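Local coordinates for xylose isomerase domain protein TIM barrel (Planctomyces limnophilus, PDB 3TVA) that binds a magnesium ion in a TIM barrel of the xylose isomerase-like family and probably acts as an isomerase, at residues L27-D32 against Q268-L273; P43-R48 against V101-E106; Q54-K59 against S112-P117; E198-V203 against W248-R253; V231-G236 against L277-G282. All coordinates share one frame; numbering follows the deposited sequence. Where two conformers were deposited one is given.

Contact 1. Residues L27-D32 against Q268-L273; sequences LEVAQD and QQKKDL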
# COMPACT_ATOMS: atom_id res chain seq x y z
N LEU A 27 -4.09 -15.92 4.23
CA LEU A 27 -3.17 -16.54 3.28
C LEU A 27 -3.78 -17.75 2.58
O LEU A 27 -3.51 -18.03 1.41
CB LEU A 27 -1.87 -16.94 3.99
CG LEU A 27 -0.72 -17.43 3.11
CD1 LEU A 27 -0.12 -16.25 2.39
CD2 LEU A 27 0.33 -18.14 3.96
N GLU A 28 -4.63 -18.46 3.30
CA GLU A 28 -5.30 -19.64 2.76
C GLU A 28 -6.14 -19.30 1.52
O GLU A 28 -6.29 -20.12 0.60
CB GLU A 28 -6.14 -20.29 3.84
CG GLU A 28 -5.31 -20.94 4.95
CD GLU A 28 -4.77 -19.95 5.99
OE1 GLU A 28 -5.08 -18.74 5.92
OE2 GLU A 28 -4.01 -20.40 6.88
N VAL A 29 -6.65 -18.08 1.48
CA VAL A 29 -7.45 -17.61 0.35
C VAL A 29 -6.53 -17.34 -0.86
O VAL A 29 -6.84 -17.73 -1.99
CB VAL A 29 -8.27 -16.36 0.73
CG1 VAL A 29 -8.90 -15.72 -0.49
CG2 VAL A 29 -9.34 -16.72 1.79
N ALA A 30 -5.40 -16.69 -0.60
CA ALA A 30 -4.39 -16.48 -1.65
C ALA A 30 -3.98 -17.81 -2.28
O ALA A 30 -3.77 -17.90 -3.49
CB ALA A 30 -3.19 -15.77 -1.07
N GLN A 31 -3.89 -18.85 -1.44
CA GLN A 31 -3.54 -20.20 -1.87
C GLN A 31 -4.58 -20.81 -2.80
O GLN A 31 -4.23 -21.37 -3.85
CB GLN A 31 -3.42 -21.11 -0.65
CG GLN A 31 -2.06 -21.16 -0.01
CD GLN A 31 -1.96 -22.30 0.98
OE1 GLN A 31 -1.60 -23.43 0.62
NE2 GLN A 31 -2.30 -22.03 2.24
N ASP A 32 -5.83 -20.73 -2.37
CA ASP A 32 -6.97 -21.22 -3.15
C ASP A 32 -6.97 -20.58 -4.54
O ASP A 32 -7.17 -21.26 -5.54
CB ASP A 32 -8.29 -20.92 -2.42
CG ASP A 32 -8.40 -21.61 -1.06
OD1 ASP A 32 -7.75 -22.66 -0.85
OD2 ASP A 32 -9.15 -21.11 -0.19
N GLN A 268 -17.85 -12.27 -0.36
CA GLN A 268 -17.83 -11.27 -1.43
C GLN A 268 -16.42 -10.73 -1.71
O GLN A 268 -16.06 -10.42 -2.85
CB GLN A 268 -18.77 -10.11 -1.10
CG GLN A 268 -19.00 -9.17 -2.28
CD GLN A 268 -19.71 -9.87 -3.44
OE1 GLN A 268 -20.63 -10.66 -3.23
NE2 GLN A 268 -19.28 -9.59 -4.66
N GLN A 269 -15.62 -10.59 -0.66
CA GLN A 269 -14.25 -10.15 -0.82
C GLN A 269 -13.49 -11.15 -1.70
O GLN A 269 -12.73 -10.75 -2.58
CB GLN A 269 -13.56 -10.00 0.55
CG GLN A 269 -12.15 -9.44 0.49
CD GLN A 269 -11.53 -9.31 1.88
OE1 GLN A 269 -11.80 -10.12 2.77
NE2 GLN A 269 -10.68 -8.30 2.07
N LYS A 270 -13.70 -12.44 -1.46
CA LYS A 270 -13.04 -13.46 -2.28
C LYS A 270 -13.56 -13.45 -3.73
O LYS A 270 -12.76 -13.54 -4.66
CB LYS A 270 -13.15 -14.87 -1.67
CG LYS A 270 -12.28 -15.90 -2.41
CD LYS A 270 -12.58 -17.32 -1.95
CE LYS A 270 -11.69 -18.33 -2.66
NZ LYS A 270 -11.90 -19.71 -2.14
N LYS A 271 -14.88 -13.32 -3.90
CA LYS A 271 -15.45 -13.17 -5.24
C LYS A 271 -14.83 -12.00 -6.01
O LYS A 271 -14.54 -12.14 -7.21
CB LYS A 271 -16.97 -12.99 -5.18
CG LYS A 271 -17.71 -14.24 -4.74
CD LYS A 271 -19.22 -14.05 -4.72
CE LYS A 271 -19.92 -15.25 -4.08
NZ LYS A 271 -21.39 -15.05 -3.93
N ASP A 272 -14.64 -10.87 -5.35
CA ASP A 272 -14.11 -9.69 -6.05
C ASP A 272 -12.64 -9.87 -6.35
O ASP A 272 -12.14 -9.37 -7.36
CB ASP A 272 -14.36 -8.39 -5.26
CG ASP A 272 -15.85 -8.03 -5.17
OD1 ASP A 272 -16.68 -8.66 -5.87
OD2 ASP A 272 -16.19 -7.11 -4.39
N LEU A 273 -11.93 -10.59 -5.47
CA LEU A 273 -10.54 -10.94 -5.76
C LEU A 273 -10.49 -11.83 -7.01
O LEU A 273 -9.64 -11.64 -7.88
CB LEU A 273 -9.86 -11.63 -4.57
CG LEU A 273 -9.60 -10.78 -3.31
CD1 LEU A 273 -8.77 -11.55 -2.30
CD2 LEU A 273 -8.94 -9.45 -3.64

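Contact 2. Residues P43-R48 against V101-E106; sequences PHPHTR and VAEMKE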
# COMPACT_ATOMS: atom_id res chain seq x y z
N PRO A 43 1.56 -8.44 11.36
CA PRO A 43 0.78 -9.01 12.45
C PRO A 43 0.77 -8.10 13.66
O PRO A 43 1.55 -7.14 13.73
CB PRO A 43 1.52 -10.32 12.76
CG PRO A 43 2.92 -10.08 12.31
CD PRO A 43 2.81 -9.18 11.10
N HIS A 44 -0.15 -8.38 14.58
CA HIS A 44 -0.21 -7.69 15.86
C HIS A 44 1.10 -7.83 16.62
O HIS A 44 1.85 -8.78 16.38
CB HIS A 44 -1.39 -8.23 16.68
CG HIS A 44 -2.72 -7.70 16.23
ND1 HIS A 44 -3.04 -6.35 16.28
CD2 HIS A 44 -3.80 -8.32 15.72
CE1 HIS A 44 -4.26 -6.18 15.83
NE2 HIS A 44 -4.75 -7.35 15.47
N PRO A 45 1.40 -6.88 17.52
CA PRO A 45 2.67 -6.86 18.26
C PRO A 45 3.06 -8.19 18.91
O PRO A 45 4.23 -8.58 18.84
CB PRO A 45 2.41 -5.80 19.33
CG PRO A 45 1.51 -4.83 18.65
CD PRO A 45 0.62 -5.65 17.74
N HIS A 46 2.10 -8.89 19.51
CA HIS A 46 2.39 -10.13 20.22
C HIS A 46 2.72 -11.30 19.29
O HIS A 46 3.29 -12.30 19.71
CB HIS A 46 1.25 -10.50 21.18
CG HIS A 46 -0.12 -10.33 20.59
ND1 HIS A 46 -0.67 -9.09 20.33
CD2 HIS A 46 -1.05 -11.24 20.23
CE1 HIS A 46 -1.88 -9.25 19.83
NE2 HIS A 46 -2.13 -10.55 19.75
N THR A 47 2.32 -11.17 18.03
CA THR A 47 2.62 -12.17 16.99
C THR A 47 3.82 -11.83 16.10
O THR A 47 3.95 -12.35 14.99
CB THR A 47 1.36 -12.67 16.24
OG1 THR A 47 0.57 -11.56 15.82
CG2 THR A 47 0.51 -13.56 17.19
N ARG A 48 4.55 -10.81 16.50
CA ARG A 48 5.63 -10.22 15.72
C ARG A 48 7.07 -10.70 15.97
O ARG A 48 8.02 -10.08 15.49
CB ARG A 48 5.57 -8.71 15.86
CG ARG A 48 5.65 -7.95 14.58
CD ARG A 48 5.53 -6.46 14.91
NE ARG A 48 4.21 -5.95 14.59
CZ ARG A 48 3.68 -4.85 15.11
NH1 ARG A 48 4.36 -4.14 16.00
NH2 ARG A 48 2.47 -4.47 14.72
N VAL A 101 6.51 5.06 15.17
CA VAL A 101 7.87 4.97 14.65
C VAL A 101 8.55 3.69 15.16
O VAL A 101 9.14 2.93 14.38
CB VAL A 101 8.69 6.22 15.02
CG1 VAL A 101 10.19 6.03 14.70
CG2 VAL A 101 8.14 7.42 14.30
N ALA A 102 8.46 3.45 16.47
CA ALA A 102 9.03 2.24 17.08
C ALA A 102 8.36 0.96 16.53
O ALA A 102 9.03 -0.05 16.29
CB ALA A 102 8.93 2.29 18.64
N GLU A 103 7.05 1.02 16.33
CA GLU A 103 6.35 -0.10 15.71
C GLU A 103 6.82 -0.37 14.28
O GLU A 103 6.96 -1.53 13.90
CB GLU A 103 4.84 0.11 15.71
CG GLU A 103 4.16 -0.27 16.99
CD GLU A 103 2.71 -0.62 16.77
OE1 GLU A 103 1.84 0.17 17.18
OE2 GLU A 103 2.43 -1.69 16.16
N MSE A 104 7.04 0.69 13.49
CA MSE A 104 7.50 0.50 12.10
C MSE A 104 8.89 -0.15 12.10
O MSE A 104 9.22 -0.95 11.21
CB MSE A 104 7.56 1.82 11.32
CG MSE A 104 6.27 2.26 10.66
SE MSE A 104 5.48 0.91 9.47
CE MSE A 104 6.89 0.71 8.21
N LYS A 105 9.71 0.21 13.07
CA LYS A 105 11.01 -0.44 13.20
C LYS A 105 10.91 -1.92 13.58
O LYS A 105 11.67 -2.73 13.07
CB LYS A 105 11.94 0.31 14.14
CG LYS A 105 12.33 1.70 13.61
CD LYS A 105 13.23 2.43 14.60
CE LYS A 105 13.43 3.87 14.18
NZ LYS A 105 14.25 4.60 15.17
N GLU A 106 9.98 -2.29 14.46
CA GLU A 106 9.73 -3.71 14.74
C GLU A 106 9.19 -4.43 13.52
O GLU A 106 9.49 -5.60 13.29
CB GLU A 106 8.70 -3.89 15.85
CG GLU A 106 9.11 -3.42 17.21
CD GLU A 106 7.92 -3.42 18.16
OE1 GLU A 106 7.83 -2.49 19.00
OE2 GLU A 106 7.06 -4.33 18.03

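Contact 3. Residues Q54-K59 against S112-P117; sequences QAFRAK and SWVGCP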
# COMPACT_ATOMS: atom_id res chain seq x y z
N GLN A 54 9.56 -16.73 11.43
CA GLN A 54 10.09 -17.94 10.82
C GLN A 54 8.96 -18.92 10.48
O GLN A 54 9.00 -19.57 9.45
CB GLN A 54 11.17 -18.57 11.71
CG GLN A 54 12.44 -17.71 11.71
CD GLN A 54 13.50 -18.16 12.70
OE1 GLN A 54 13.20 -18.51 13.84
NE2 GLN A 54 14.76 -18.13 12.26
N ALA A 55 7.95 -19.00 11.34
CA ALA A 55 6.78 -19.82 11.05
C ALA A 55 6.04 -19.26 9.83
O ALA A 55 5.61 -20.02 8.97
CB ALA A 55 5.86 -19.90 12.27
N PHE A 56 5.89 -17.95 9.75
CA PHE A 56 5.15 -17.35 8.64
C PHE A 56 5.88 -17.55 7.29
O PHE A 56 5.25 -17.85 6.27
CB PHE A 56 4.85 -15.87 8.89
CG PHE A 56 4.11 -15.20 7.76
CD1 PHE A 56 2.77 -15.50 7.50
CD2 PHE A 56 4.75 -14.27 6.94
CE1 PHE A 56 2.08 -14.89 6.45
CE2 PHE A 56 4.07 -13.65 5.89
CZ PHE A 56 2.74 -13.96 5.65
N ARG A 57 7.20 -17.39 7.29
CA ARG A 57 7.97 -17.64 6.07
C ARG A 57 7.89 -19.12 5.68
O ARG A 57 7.78 -19.44 4.50
CB ARG A 57 9.43 -17.18 6.22
CG ARG A 57 10.32 -17.44 4.99
CD ARG A 57 9.67 -16.99 3.67
NE ARG A 57 10.60 -16.30 2.78
CZ ARG A 57 11.55 -16.89 2.06
NH1 ARG A 57 12.35 -16.17 1.29
NH2 ARG A 57 11.71 -18.21 2.12
N ALA A 58 7.93 -20.01 6.67
CA ALA A 58 7.74 -21.44 6.37
C ALA A 58 6.36 -21.75 5.75
O ALA A 58 6.24 -22.58 4.85
CB ALA A 58 7.96 -22.29 7.62
N LYS A 59 5.33 -21.06 6.23
CA LYS A 59 3.98 -21.24 5.71
C LYS A 59 3.87 -20.74 4.25
O LYS A 59 3.30 -21.42 3.39
CB LYS A 59 2.99 -20.50 6.61
CG LYS A 59 1.54 -20.90 6.44
CD LYS A 59 0.64 -20.02 7.32
CE LYS A 59 -0.81 -20.48 7.22
NZ LYS A 59 -1.71 -19.66 8.08
N SER A 112 12.55 -8.39 7.88
CA SER A 112 13.90 -8.93 7.69
C SER A 112 14.00 -10.43 8.03
O SER A 112 14.60 -11.21 7.30
CB SER A 112 14.91 -8.13 8.52
OG SER A 112 16.21 -8.64 8.35
N TRP A 113 13.40 -10.84 9.14
CA TRP A 113 13.35 -12.26 9.51
C TRP A 113 12.55 -13.09 8.50
O TRP A 113 12.88 -14.23 8.21
CB TRP A 113 12.75 -12.40 10.91
CG TRP A 113 13.57 -11.79 12.00
CD1 TRP A 113 14.93 -11.79 12.11
CD2 TRP A 113 13.08 -11.09 13.16
NE1 TRP A 113 15.32 -11.15 13.27
CE2 TRP A 113 14.20 -10.70 13.92
CE3 TRP A 113 11.80 -10.76 13.63
CZ2 TRP A 113 14.08 -9.99 15.14
CZ3 TRP A 113 11.68 -10.06 14.83
CH2 TRP A 113 12.82 -9.68 15.57
N VAL A 114 11.50 -12.49 7.94
CA VAL A 114 10.68 -13.13 6.93
C VAL A 114 11.41 -13.23 5.59
O VAL A 114 11.17 -14.16 4.81
CB VAL A 114 9.32 -12.38 6.76
CG1 VAL A 114 8.60 -12.79 5.49
CG2 VAL A 114 8.42 -12.66 7.98
N GLY A 115 12.32 -12.29 5.33
CA GLY A 115 13.04 -12.26 4.06
C GLY A 115 12.38 -11.35 3.03
O GLY A 115 12.64 -11.46 1.84
N CYS A 116 11.52 -10.45 3.50
CA CYS A 116 10.83 -9.52 2.61
C CYS A 116 11.59 -8.19 2.49
O CYS A 116 11.88 -7.55 3.50
CB CYS A 116 9.42 -9.25 3.16
SG CYS A 116 8.49 -8.06 2.20
N PRO A 117 11.92 -7.79 1.25
CA PRO A 117 12.75 -6.63 0.87
C PRO A 117 12.11 -5.26 1.13
O PRO A 117 12.76 -4.23 0.95
CB PRO A 117 13.03 -6.86 -0.63
CG PRO A 117 11.82 -7.58 -1.11
CD PRO A 117 11.40 -8.48 0.05

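Contact 4. Residues E198-V203 against W248-R253; sequences EALRKV and WEIGYR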
# COMPACT_ATOMS: atom_id res chain seq x y z
N GLU A 198 -2.84 10.67 -14.09
CA GLU A 198 -1.93 11.81 -14.18
C GLU A 198 -0.92 11.83 -13.03
O GLU A 198 0.25 12.18 -13.23
CB GLU A 198 -2.70 13.13 -14.21
CG GLU A 198 -3.56 13.30 -15.46
CD GLU A 198 -4.54 14.46 -15.36
OE1 GLU A 198 -4.32 15.37 -14.52
OE2 GLU A 198 -5.54 14.47 -16.12
N ALA A 199 -1.36 11.48 -11.83
CA ALA A 199 -0.46 11.46 -10.69
C ALA A 199 0.61 10.38 -10.86
O ALA A 199 1.76 10.60 -10.56
CB ALA A 199 -1.22 11.25 -9.38
N LEU A 200 0.19 9.21 -11.34
CA LEU A 200 1.11 8.12 -11.63
C LEU A 200 2.23 8.55 -12.58
O LEU A 200 3.39 8.22 -12.34
CB LEU A 200 0.35 6.95 -12.26
CG LEU A 200 1.23 5.78 -12.72
CD1 LEU A 200 2.00 5.17 -11.54
CD2 LEU A 200 0.37 4.73 -13.43
N ARG A 201 1.89 9.25 -13.66
CA ARG A 201 2.91 9.75 -14.58
C ARG A 201 3.89 10.67 -13.86
O ARG A 201 5.09 10.61 -14.10
CB ARG A 201 2.29 10.52 -15.74
CG ARG A 201 1.49 9.68 -16.73
CD ARG A 201 1.14 10.53 -17.96
NE ARG A 201 0.70 9.66 -19.04
CZ ARG A 201 1.52 9.06 -19.89
NH1 ARG A 201 2.82 9.26 -19.80
NH2 ARG A 201 1.03 8.27 -20.82
N LYS A 202 3.38 11.53 -12.99
CA LYS A 202 4.24 12.49 -12.30
C LYS A 202 5.22 11.81 -11.35
O LYS A 202 6.35 12.26 -11.20
CB LYS A 202 3.39 13.50 -11.52
CG LYS A 202 2.85 14.64 -12.35
CD LYS A 202 2.00 15.57 -11.48
CE LYS A 202 1.66 16.86 -12.19
NZ LYS A 202 0.71 17.70 -11.40
N VAL A 203 4.76 10.76 -10.67
CA VAL A 203 5.58 10.11 -9.64
C VAL A 203 6.35 8.87 -10.10
O VAL A 203 6.93 8.16 -9.28
CB VAL A 203 4.80 9.84 -8.33
CG1 VAL A 203 4.19 11.14 -7.81
CG2 VAL A 203 3.74 8.75 -8.52
N TRP A 248 2.72 0.08 -17.80
CA TRP A 248 3.59 -0.59 -18.74
C TRP A 248 4.54 0.42 -19.38
O TRP A 248 5.74 0.18 -19.47
CB TRP A 248 2.77 -1.30 -19.81
CG TRP A 248 3.61 -2.10 -20.76
CD1 TRP A 248 3.90 -1.79 -22.07
CD2 TRP A 248 4.25 -3.34 -20.48
NE1 TRP A 248 4.70 -2.77 -22.61
CE2 TRP A 248 4.93 -3.73 -21.66
CE3 TRP A 248 4.32 -4.17 -19.35
CZ2 TRP A 248 5.67 -4.92 -21.74
CZ3 TRP A 248 5.06 -5.34 -19.43
CH2 TRP A 248 5.72 -5.71 -20.62
N GLU A 249 4.00 1.56 -19.81
CA GLU A 249 4.81 2.61 -20.45
C GLU A 249 5.95 3.14 -19.56
O GLU A 249 7.05 3.40 -20.05
CB GLU A 249 3.93 3.78 -20.89
CG GLU A 249 4.77 4.97 -21.35
CD GLU A 249 3.97 6.23 -21.56
OE1 GLU A 249 2.77 6.14 -21.94
OE2 GLU A 249 4.54 7.34 -21.37
N ILE A 250 5.71 3.27 -18.26
CA ILE A 250 6.75 3.82 -17.39
C ILE A 250 7.78 2.79 -16.93
O ILE A 250 8.69 3.11 -16.18
CB ILE A 250 6.19 4.54 -16.19
CG1 ILE A 250 5.46 3.55 -15.28
CG2 ILE A 250 5.28 5.67 -16.66
CD1 ILE A 250 4.97 4.15 -13.99
N GLY A 251 7.63 1.55 -17.38
CA GLY A 251 8.62 0.54 -17.05
C GLY A 251 8.31 -0.32 -15.84
O GLY A 251 9.15 -1.12 -15.44
N TYR A 252 7.10 -0.22 -15.26
CA TYR A 252 6.82 -1.03 -14.08
C TYR A 252 6.51 -2.46 -14.50
O TYR A 252 5.64 -2.71 -15.33
CB TYR A 252 5.65 -0.47 -13.28
CG TYR A 252 5.38 -1.32 -12.05
CD1 TYR A 252 6.20 -1.23 -10.93
CD2 TYR A 252 4.32 -2.23 -12.03
CE1 TYR A 252 5.97 -2.01 -9.80
CE2 TYR A 252 4.08 -3.02 -10.90
CZ TYR A 252 4.90 -2.91 -9.80
OH TYR A 252 4.67 -3.68 -8.69
N ARG A 253 7.38 -3.37 -14.04
CA ARG A 253 7.24 -4.81 -14.25
C ARG A 253 6.82 -5.67 -13.05
O ARG A 253 6.69 -6.89 -13.18
CB ARG A 253 8.49 -5.34 -14.96
CG ARG A 253 8.83 -4.53 -16.24
CD ARG A 253 7.77 -4.74 -17.33
NE ARG A 253 8.12 -4.08 -18.59
CZ ARG A 253 7.65 -2.90 -18.97
NH1 ARG A 253 6.79 -2.25 -18.20
NH2 ARG A 253 8.02 -2.37 -20.14

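Contact 5. Residues V231-G236 against L277-G282; sequences VALGTG and LELLTG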
# COMPACT_ATOMS: atom_id res chain seq x y z
N VAL A 231 -15.23 0.16 -5.04
CA VAL A 231 -16.06 -0.81 -5.75
C VAL A 231 -15.19 -1.91 -6.36
O VAL A 231 -13.97 -1.78 -6.41
CB VAL A 231 -16.88 -0.14 -6.88
CG1 VAL A 231 -17.91 0.82 -6.30
CG2 VAL A 231 -15.95 0.60 -7.85
N ALA A 232 -15.82 -3.00 -6.81
CA ALA A 232 -15.11 -4.11 -7.43
C ALA A 232 -14.24 -3.65 -8.61
O ALA A 232 -14.62 -2.74 -9.35
CB ALA A 232 -16.10 -5.19 -7.88
N LEU A 233 -13.08 -4.27 -8.77
CA LEU A 233 -12.10 -3.84 -9.75
C LEU A 233 -12.72 -3.76 -11.15
O LEU A 233 -13.34 -4.71 -11.61
CB LEU A 233 -10.91 -4.80 -9.78
CG LEU A 233 -9.62 -4.19 -10.31
CD1 LEU A 233 -9.09 -3.19 -9.29
CD2 LEU A 233 -8.58 -5.26 -10.63
N GLY A 234 -12.56 -2.61 -11.81
CA GLY A 234 -13.08 -2.42 -13.15
C GLY A 234 -14.46 -1.80 -13.21
O GLY A 234 -14.91 -1.42 -14.29
N THR A 235 -15.16 -1.74 -12.08
CA THR A 235 -16.49 -1.14 -12.08
C THR A 235 -16.49 0.32 -11.63
O THR A 235 -17.54 0.96 -11.60
CB THR A 235 -17.50 -1.96 -11.23
OG1 THR A 235 -17.10 -1.96 -9.86
CG2 THR A 235 -17.58 -3.39 -11.74
N GLY A 236 -15.31 0.84 -11.29
CA GLY A 236 -15.20 2.21 -10.80
C GLY A 236 -14.68 3.22 -11.80
O GLY A 236 -14.82 3.04 -13.01
N LEU A 277 -8.83 -10.94 -10.50
CA LEU A 277 -7.79 -11.80 -11.03
C LEU A 277 -8.04 -12.12 -12.51
O LEU A 277 -7.11 -12.11 -13.33
CB LEU A 277 -7.69 -13.08 -10.18
CG LEU A 277 -6.75 -14.21 -10.60
CD1 LEU A 277 -5.36 -13.70 -10.90
CD2 LEU A 277 -6.69 -15.28 -9.52
N GLU A 278 -9.30 -12.37 -12.86
CA GLU A 278 -9.66 -12.62 -14.26
C GLU A 278 -9.46 -11.38 -15.15
O GLU A 278 -8.92 -11.48 -16.27
CB GLU A 278 -11.11 -13.11 -14.36
CG GLU A 278 -11.56 -13.31 -15.80
CD GLU A 278 -13.00 -13.77 -15.88
OE1 GLU A 278 -13.30 -14.60 -16.77
OE2 GLU A 278 -13.82 -13.31 -15.06
N LEU A 279 -9.90 -10.23 -14.67
CA LEU A 279 -9.71 -8.97 -15.39
C LEU A 279 -8.22 -8.64 -15.61
O LEU A 279 -7.81 -8.27 -16.72
CB LEU A 279 -10.40 -7.83 -14.64
CG LEU A 279 -10.18 -6.46 -15.26
CD1 LEU A 279 -10.90 -6.38 -16.61
CD2 LEU A 279 -10.63 -5.35 -14.33
N LEU A 280 -7.41 -8.77 -14.56
CA LEU A 280 -5.99 -8.41 -14.67
C LEU A 280 -5.23 -9.41 -15.54
O LEU A 280 -4.27 -9.05 -16.23
CB LEU A 280 -5.34 -8.31 -13.29
CG LEU A 280 -5.82 -7.16 -12.40
CD1 LEU A 280 -5.21 -7.26 -11.02
CD2 LEU A 280 -5.49 -5.81 -13.04
N THR A 281 -5.66 -10.67 -15.50
CA THR A 281 -5.01 -11.71 -16.27
C THR A 281 -5.21 -11.45 -17.77
O THR A 281 -4.28 -11.60 -18.56
CB THR A 281 -5.53 -13.11 -15.87
OG1 THR A 281 -5.16 -13.37 -14.51
CG2 THR A 281 -4.95 -14.20 -16.76
N GLY A 282 -6.42 -11.04 -18.15
CA GLY A 282 -6.72 -10.67 -19.52
C GLY A 282 -5.95 -9.42 -19.95
O GLY A 282 -5.41 -9.36 -21.05

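Contact 1. Residues L27-D32 against Q268-L273
In the outer helical layer of the TIM barrel, Val29 and Asp32 of the first helix, 27-32, face Lys270 of the last helix, 266-287. The contact is small, about 150 Å² in all, and lies at the surface. One methyl of Val29 meets the base of the lysine chain, CG1 to Lys270 CG at 3.9 Å. That methyl is anti to the Val29 backbone N (chi1 170°). From there the lysine runs fully extended toward helix 27-32 and ends near Asp32. Asp32 and Lys270 cross at about a right angle. Their ion pair is long, 3.7 Å from Lys270 NZ to Asp32 OD2, and doubtful, as Asp32 is modelled in two positions. No hydrogen bond crosses between the segments. Around the pair, Glu28 forms a salt bridge with Lys59 of helix 50-62, and Gln269 binds the backbone of Leu23 and Arg260. The contact thus bridges the first helix, which leans on helix 50-62, and the last, beside the loop after strand 256-258.

Contact 2. Residues P43-R48 against V101-E106
Glu103 OE2 is gripped by both terminal nitrogens of Arg48, with NH1 and NH2 each 3.1 Å from it. The NH2 bond comes nearly along the C-O axis, while NH1 arrives on the anti side. Guanidinium and carboxylate lie nearly coplanar, 24° apart. Glu106 OE2 takes a weak bond from Arg48 NH1 at 3.4 Å, its carboxylate turned 55° from the guanidinium. Arg48 also holds its own loop: Arg48 NE and NH2 both donate side-on to Pro43 O, each at 3.0 Å. Pro45 CA sits 3.8 Å above the centre of the guanidinium plane. Five bonds, one of them weak, therefore fix the rotation of this group. A leucine here would probably leave Glu103 and Glu106 without their shared positive partner and Pro43 O without its two side-chain donors. The loop 43-48 follows strand 37-41 and leads into helix 50-62. The arginine ties it to helix 97-114, where Ile107 and Phe110 also touch it, and Thr47 bonds to Asp20 after strand 13-18.

Contact 3. Residues Q54-K59 against S112-P117
Phe56 and Val114 form the closely packed, inward part of this contact between neighbouring outer helices of the TIM barrel, 50-62 and 97-114. The two helices come close, 5.3 Å between Arg57 CA and Val114 CA. The valine lies at the C-terminal end of its helix, which a Schellman motif closes: Gly115, with positive phi (94°), is the C-prime residue, and Gly115 N bonds weakly back to Ser112 O.

The outer side is looser and more polar. Arg57 bends twice along its chain and lays its aliphatic part past the exposed helix end, with Arg57 NE 3.0 Å from Val114 O. Its charge is directed at Asp61, one turn on in its own helix, through a salt bridge from NH2. The arginine is modelled in two positions, so these contacts are less certain. Gly115 has no side chain to crowd the guanidinium.

The inner side is better defined. Phe56 has CG anti to its backbone N (chi1 179°), which swings the ring inward onto Val19 and Val67. Val114 also packs on Ala53 of the facing helix. Val114 CG2 meets the Phe56 ring at its edge, near the ring plane, 4.1 Å from Phe56 CD2.

Contact 4. Residues E198-V203 against W248-R253
Helix 196-203 faces the C-terminal end of helix 240-249, where the backbone turns out through Gly251 at a positive phi of 94° in a Schellman motif. The nearest CA atoms, those of Arg201 and Ile250, are 7.6 Å apart. On the outer side Arg201 and Glu249 form an end-on, two-nitrogen salt bridge. Arg201 NH1 donates to Glu249 OE2 at 3.0 Å and NH2 donates to Glu249 OE1 at 3.0 Å. The flat groups are not coplanar: their planes are 54° apart. NH1 meets its oxygen from above the carboxylate plane, and NH2 meets the other on the syn side but well out of plane. Both side chains are extended, and they cross at about a right angle.

Deeper in, Leu200 CD1 touches Ile250 CD1 at 4.0 Å. Ile250 CG1 stands between the backbone N and the carbonyl carbon (chi1 65°), and the extended end then carries CD1 to the leucine. Leu200 is buried and also packs on Tyr243, Leu247 and Phe183. The turn after the helix is held by Arg253, whose NH1 donates to Trp248 O at 2.9 Å and to Tyr252 O. Its guanidinium lies over one face of the Trp248 ring, offset toward the rim. Salt bridge outside and aliphatic packing inside join two adjacent helices of the TIM barrel's outer layer.

Contact 5. Residues V231-G236 against L277-G282
Leu233 extends from a type II beta turn, Ala232 to Thr235, onto the last helix of the TIM barrel, 266-287. Its CB points toward that helix. CG lies anti to the backbone N (chi1 -156°), which carries the branch toward helix 266-287. At the tip, CD2 does the touching. Leu233 CD2 rests on the branch of Leu280, 3.8 Å from Leu280 CG and 3.9 Å from Leu280 CD1, and the two leucines cross at about a right angle. Leu233 CD2 is also 4.2 Å from Leu279 CD2. Leu233 also packs on Ala276 and on Met240 of helix 240-249, while Leu280 reaches Leu244 and Cys212.

The turn itself is held by Ala232 O, which accepts from both Thr235 N and Thr235 OG1, the latter at 2.6 Å. Gly234 takes a positive phi (93°), as the third position of this turn type commonly does. Asp214 binds Gly234 N from strand 207-216. The contact lies near the metal site without joining it: the Leu233 side chain is about 8 Å from that of Glu259, a magnesium ligand. No hydrogen bond crosses between the segments. Beside the turn, Leu279 CD2 fits against bare backbone, 4.0 Å from Gly234 CA and 3.9 Å from Leu233 O.

From the N terminus, contact 1 opens at helix 27-32 and closes 236 residues later on helix 266-287, joining the first and last helices of the barrel. Contacts 2, 3 and 4 nest inside that loop. Contacts 2 and 3 cross each other: 43-48 and 54-59 come first, then 101-106 and 112-117 on helix 97-114. They touch where Arg48 O packs on Trp113. In the second half, contacts 4 and 5 also cross, linking helix 196-203 to the end of helix 240-249 and loop 231-236 to helix 266-287. Contact 5 crosses contact 1 as well and shares its last helix. Glu28 and Lys59 link contact 1 to contact 3.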